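Local coordinates for protein ribonucleoside-diphosphate reductase, alpha chain (Actinobacillus ureae ATCC 25976, PDB 6DQX) that probably reduces ribonucleoside diphosphates to deoxyribonucleoside diphosphates, as the catalytic alpha subunit of a class Id ribonucleotide reductase, at residues Asn373-Ile376 / Phe377-Gln381; Gln511-Lys514 / Tyr515-Gln518. All blocks are in the same frame, centred on the assembly; numbering follows the deposited sequence.

Contact 1 of 2, residues Asn373-Ile376 / Phe377-Gln381; sequences NNLI and FKTLQ
Phe377 packs against Asn373 and Ile376, one turn and one residue before it on the same helix. Its CB sits 3.6 Å from Asn373 O, and with CG anti to the carbonyl carbon (chi1 -71°) the ring leans back along the helix toward Asn373. CG also lies near this oxygen, and CD2 comes within 3.2 Å of Asn373 O, which lies at the ring edge, in its plane. Further out, CE2 meets Asn373 OD1 at 3.3 Å, the amide plane standing 77° from that of the ring. Ile376 CG2 lies over one face, shifted toward the rim, in a CH-pi contact 4.2 Å from the Phe377 centroid. All of this takes place within helix 367-395 of the ribonucleotide reductase barrel domain, where the i to i+4 bonds run from the pair Phe377 N to Asn373 O through to the pair Leu380 N to Ile376 O. Leu375 O is gripped twice: Thr379 N and Thr379 OG1 reach it from opposite faces of its plane, the hydroxyl donating at 2.7 Å. That bond depends on OG1 standing beside its own backbone N (chi1 -59°). Ile376 CG2 also touches Leu380 CD1 at 4.2 Å, where Phe300 and Trp353 pack on Ile376 and Trp303 on Leu380. Asn373 OD1 accepts from Arg512 NE, and its ND2 donates to Gln511 OE1 and Gln508 O, holding the amide beside the Phe377 ring.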
loop_
_atom_site.group_PDB
_atom_site.type_symbol
_atom_site.label_atom_id
_atom_site.label_comp_id
_atom_site.label_asym_id
_atom_site.label_seq_id
_atom_site.Cartn_x
_atom_site.Cartn_y
_atom_site.Cartn_z
ATOM N N ASN A 373 31.845 11.952 -30.807
ATOM C CA ASN A 373 30.657 11.231 -30.240
ATOM C C ASN A 373 30.646 9.822 -30.841
ATOM O O ASN A 373 30.556 8.825 -30.128
ATOM C CB ASN A 373 29.395 12.007 -30.598
ATOM C CG ASN A 373 28.182 11.609 -29.791
ATOM O OD1 ASN A 373 28.285 11.320 -28.608
ATOM N ND2 ASN A 373 27.025 11.605 -30.434
ATOM N N ASN A 374 30.782 9.739 -32.174
ATOM C CA ASN A 374 30.824 8.460 -32.831
ATOM C C ASN A 374 31.982 7.588 -32.350
ATOM O O ASN A 374 31.802 6.393 -32.086
ATOM C CB ASN A 374 30.915 8.639 -34.358
ATOM C CG ASN A 374 30.847 7.327 -35.087
ATOM O OD1 ASN A 374 29.778 6.719 -35.164
ATOM N ND2 ASN A 374 31.974 6.894 -35.672
ATOM N N LEU A 375 33.174 8.179 -32.267
ATOM C CA LEU A 375 34.385 7.465 -31.876
ATOM C C LEU A 375 34.263 6.899 -30.462
ATOM O O LEU A 375 34.533 5.733 -30.222
ATOM C CB LEU A 375 35.590 8.409 -31.931
ATOM C CG LEU A 375 36.903 7.813 -31.428
ATOM C CD1 LEU A 375 37.307 6.586 -32.251
ATOM C CD2 LEU A 375 37.962 8.883 -31.440
ATOM N N ILE A 376 33.882 7.756 -29.539
ATOM C CA ILE A 376 33.801 7.358 -28.128
ATOM C C ILE A 376 32.806 6.231 -27.906
ATOM O O ILE A 376 33.140 5.187 -27.289
ATOM C CB ILE A 376 33.472 8.578 -27.246
ATOM C CG1 ILE A 376 34.731 9.457 -27.160
ATOM C CG2 ILE A 376 33.011 8.150 -25.853
ATOM C CD1 ILE A 376 34.552 10.767 -26.432
ATOM N N PHE A 377 31.603 6.411 -28.430
ATOM C CA PHE A 377 30.542 5.423 -28.163
ATOM C C PHE A 377 30.718 4.129 -28.941
ATOM O O PHE A 377 30.408 3.075 -28.433
ATOM C CB PHE A 377 29.195 6.081 -28.280
ATOM C CG PHE A 377 28.950 7.016 -27.142
ATOM C CD1 PHE A 377 28.511 6.526 -25.908
ATOM C CD2 PHE A 377 29.229 8.346 -27.256
ATOM C CE1 PHE A 377 28.327 7.392 -24.857
ATOM C CE2 PHE A 377 29.082 9.207 -26.207
ATOM C CZ PHE A 377 28.596 8.725 -25.000
ATOM N N LYS A 378 31.326 4.206 -30.131
ATOM C CA LYS A 378 31.722 3.006 -30.844
ATOM C C LYS A 378 32.753 2.200 -30.061
ATOM O O LYS A 378 32.681 0.951 -29.990
ATOM C CB LYS A 378 32.232 3.353 -32.264
ATOM C CG LYS A 378 32.564 2.117 -33.121
ATOM C CD LYS A 378 32.930 2.539 -34.556
ATOM C CE LYS A 378 33.044 1.334 -35.480
ATOM N NZ LYS A 378 34.361 0.658 -35.329
ATOM N N THR A 379 33.741 2.896 -29.519
ATOM C CA THR A 379 34.803 2.267 -28.736
ATOM C C THR A 379 34.222 1.577 -27.503
ATOM O O THR A 379 34.549 0.426 -27.194
ATOM C CB THR A 379 35.852 3.297 -28.298
ATOM O OG1 THR A 379 36.424 3.938 -29.463
ATOM C CG2 THR A 379 36.953 2.668 -27.504
ATOM N N LEU A 380 33.361 2.300 -26.813
ATOM C CA LEU A 380 32.695 1.703 -25.621
ATOM C C LEU A 380 31.827 0.489 -25.933
ATOM O O LEU A 380 31.884 -0.513 -25.213
ATOM C CB LEU A 380 31.922 2.774 -24.871
ATOM C CG LEU A 380 32.832 3.698 -24.050
ATOM C CD1 LEU A 380 31.995 4.844 -23.489
ATOM C CD2 LEU A 380 33.598 2.960 -22.969
ATOM N N GLN A 381 31.076 0.536 -27.034
ATOM C CA GLN A 381 30.241 -0.603 -27.425
ATOM C C GLN A 381 31.111 -1.850 -27.646
ATOM O O GLN A 381 30.784 -2.948 -27.187
ATOM C CB GLN A 381 29.444 -0.295 -28.681
ATOM C CG GLN A 381 28.537 -1.430 -29.141
ATOM C CD GLN A 381 28.005 -1.291 -30.551
ATOM O OE1 GLN A 381 28.767 -1.011 -31.503
ATOM N NE2 GLN A 381 26.704 -1.564 -30.720
#

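Contact 2 of 2, residues Gln511-Lys514 / Tyr515-Gln518; sequences QRQK and YIDQ
A type I beta turn from Gln513 to Ile516 leads the chain out of helix 502-513 and into the loop before strand 524-525. Lys514 and Tyr515, at its two central positions, lie side by side and point the same way. With its CG between the backbone N and the carbonyl carbon (chi1 73°), Lys514 sets that atom over the centre of one face of the Tyr515 ring, a CH-pi contact of 3.7 Å to the centroid and 8° off the ring normal. CD lies over the phenol end, 4.0 Å from Tyr515 CZ, before the chain turns away from the ring. Two further bends curl its tip back to the helix, where NZ donates to Gln511 O at 2.7 Å, in the carbonyl plane and on a lone pair. Tyr515 OH itself is hydrogen-bonded to Asn374 OD1 of helix 367-395.

The turn is closed by Ile516 N, which donates to Gln513 O at 3.1 Å from well above the carbonyl plane, while Tyr515 N binds Arg512 O at 2.9 Å. Along another flank, Ile516 CD1 packs against Arg512 CG at 3.8 Å, alongside the arginine chain. The Gln513 side chain, bent midway, reaches past the turn to the loop and brings NE2 to Gln518 O at 2.9 Å, although the N-H approaches at only 133°. Gln518 O is also bonded by Lys548 NZ, and Gln513 OE1 accepts from Gln520 NE2. Lys514 NZ thus adds a side-chain bond to a common way for a helix to run out into a loop, a type I turn whose amides bond i to i+3 to carbonyls at the helix end.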
loop_
_atom_site.group_PDB
_atom_site.type_symbol
_atom_site.label_atom_id
_atom_site.label_comp_id
_atom_site.label_asym_id
_atom_site.label_seq_id
_atom_site.Cartn_x
_atom_site.Cartn_y
_atom_site.Cartn_z
ATOM N N GLN A 511 22.590 10.046 -32.732
ATOM C CA GLN A 511 23.805 9.518 -33.330
ATOM C C GLN A 511 24.441 8.416 -32.508
ATOM O O GLN A 511 24.806 7.383 -33.066
ATOM C CB GLN A 511 24.804 10.632 -33.596
ATOM C CG GLN A 511 26.100 10.171 -34.242
ATOM C CD GLN A 511 27.219 11.210 -34.186
ATOM O OE1 GLN A 511 27.243 12.101 -33.324
ATOM N NE2 GLN A 511 28.159 11.097 -35.133
ATOM N N ARG A 512 24.583 8.625 -31.184
ATOM C CA ARG A 512 25.212 7.623 -30.340
ATOM C C ARG A 512 24.296 6.430 -29.980
ATOM O O ARG A 512 24.806 5.383 -29.589
ATOM C CB ARG A 512 25.836 8.258 -29.091
ATOM C CG ARG A 512 24.838 8.712 -28.012
ATOM C CD ARG A 512 25.566 9.246 -26.783
ATOM N NE ARG A 512 26.064 10.592 -26.958
ATOM C CZ ARG A 512 25.389 11.722 -26.731
ATOM N NH1 ARG A 512 24.135 11.738 -26.291
ATOM N NH2 ARG A 512 25.981 12.874 -26.933
ATOM N N GLN A 513 22.984 6.576 -30.165
ATOM C CA GLN A 513 22.037 5.518 -29.810
ATOM C C GLN A 513 22.330 4.190 -30.477
ATOM O O GLN A 513 22.095 3.149 -29.859
ATOM C CB GLN A 513 20.596 5.929 -30.053
ATOM C CG GLN A 513 19.541 4.986 -29.463
ATOM C CD GLN A 513 19.706 4.771 -27.962
ATOM O OE1 GLN A 513 19.480 5.677 -27.173
ATOM N NE2 GLN A 513 20.136 3.564 -27.573
ATOM N N LYS A 514 22.872 4.197 -31.702
ATOM C CA LYS A 514 23.182 2.928 -32.359
ATOM C C LYS A 514 24.229 2.095 -31.628
ATOM O O LYS A 514 24.298 0.867 -31.824
ATOM C CB LYS A 514 23.595 3.122 -33.831
ATOM C CG LYS A 514 24.976 3.714 -34.043
ATOM C CD LYS A 514 25.264 3.919 -35.528
ATOM C CE LYS A 514 24.529 5.126 -36.082
ATOM N NZ LYS A 514 25.035 6.417 -35.553
ATOM N N TYR A 515 25.039 2.740 -30.779
ATOM C CA TYR A 515 26.060 2.059 -29.999
ATOM C C TYR A 515 25.663 1.708 -28.563
ATOM O O TYR A 515 26.499 1.216 -27.811
ATOM C CB TYR A 515 27.284 2.956 -29.915
ATOM C CG TYR A 515 27.821 3.313 -31.264
ATOM C CD1 TYR A 515 28.292 2.323 -32.100
ATOM C CD2 TYR A 515 27.848 4.629 -31.709
ATOM C CE1 TYR A 515 28.794 2.633 -33.372
ATOM C CE2 TYR A 515 28.332 4.945 -32.988
ATOM C CZ TYR A 515 28.827 3.944 -33.782
ATOM O OH TYR A 515 29.318 4.235 -35.047
ATOM N N ILE A 516 24.408 1.966 -28.194
ATOM C CA ILE A 516 23.947 1.839 -26.789
ATOM C C ILE A 516 22.756 0.899 -26.799
ATOM O O ILE A 516 21.716 1.178 -27.420
ATOM C CB ILE A 516 23.545 3.221 -26.215
ATOM C CG1 ILE A 516 24.765 4.147 -26.110
ATOM C CG2 ILE A 516 22.891 3.067 -24.828
ATOM C CD1 ILE A 516 24.405 5.613 -25.928
ATOM N N ASP A 517 22.912 -0.243 -26.142
ATOM C CA ASP A 517 21.849 -1.241 -26.153
ATOM C C ASP A 517 20.639 -0.924 -25.234
ATOM O O ASP A 517 19.552 -1.444 -25.480
ATOM C CB ASP A 517 22.403 -2.687 -25.995
ATOM C CG ASP A 517 23.300 -2.868 -24.777
ATOM O OD1 ASP A 517 23.359 -1.961 -23.918
ATOM O OD2 ASP A 517 23.947 -3.952 -24.663
ATOM N N GLN A 518 20.822 -0.095 -24.215
ATOM C CA GLN A 518 19.698 0.463 -23.471
ATOM C C GLN A 518 19.428 1.880 -23.986
ATOM O O GLN A 518 19.354 2.103 -25.219
ATOM C CB GLN A 518 19.926 0.375 -21.963
ATOM C CG GLN A 518 20.190 -1.032 -21.417
ATOM C CD GLN A 518 19.828 -1.134 -19.940
ATOM O OE1 GLN A 518 18.671 -0.917 -19.562
ATOM N NE2 GLN A 518 20.811 -1.396 -19.100
#

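Contact 1 precedes contact 2 along the chain, and their centres lie about 9 Å apart on the same side of the chain's centre. The first lies within the long helix 367-395, the second at the C-terminal end of helix 502-513 and the loop beyond it; both lie within the ribonucleotide reductase barrel domain. They touch directly, through side-chain hydrogen bonds from Asn373 and Asn374 to the end of helix 502-513 and the turn. Phe377 CE2 also packs 3.4 Å from Arg512 NE, and Gln381 OE1 lies 3.4 Å from Tyr515 CD1. Helix 367-395 is thus joined to the end of helix 502-513 and the turn that follows it, away from the magnesium site at His65.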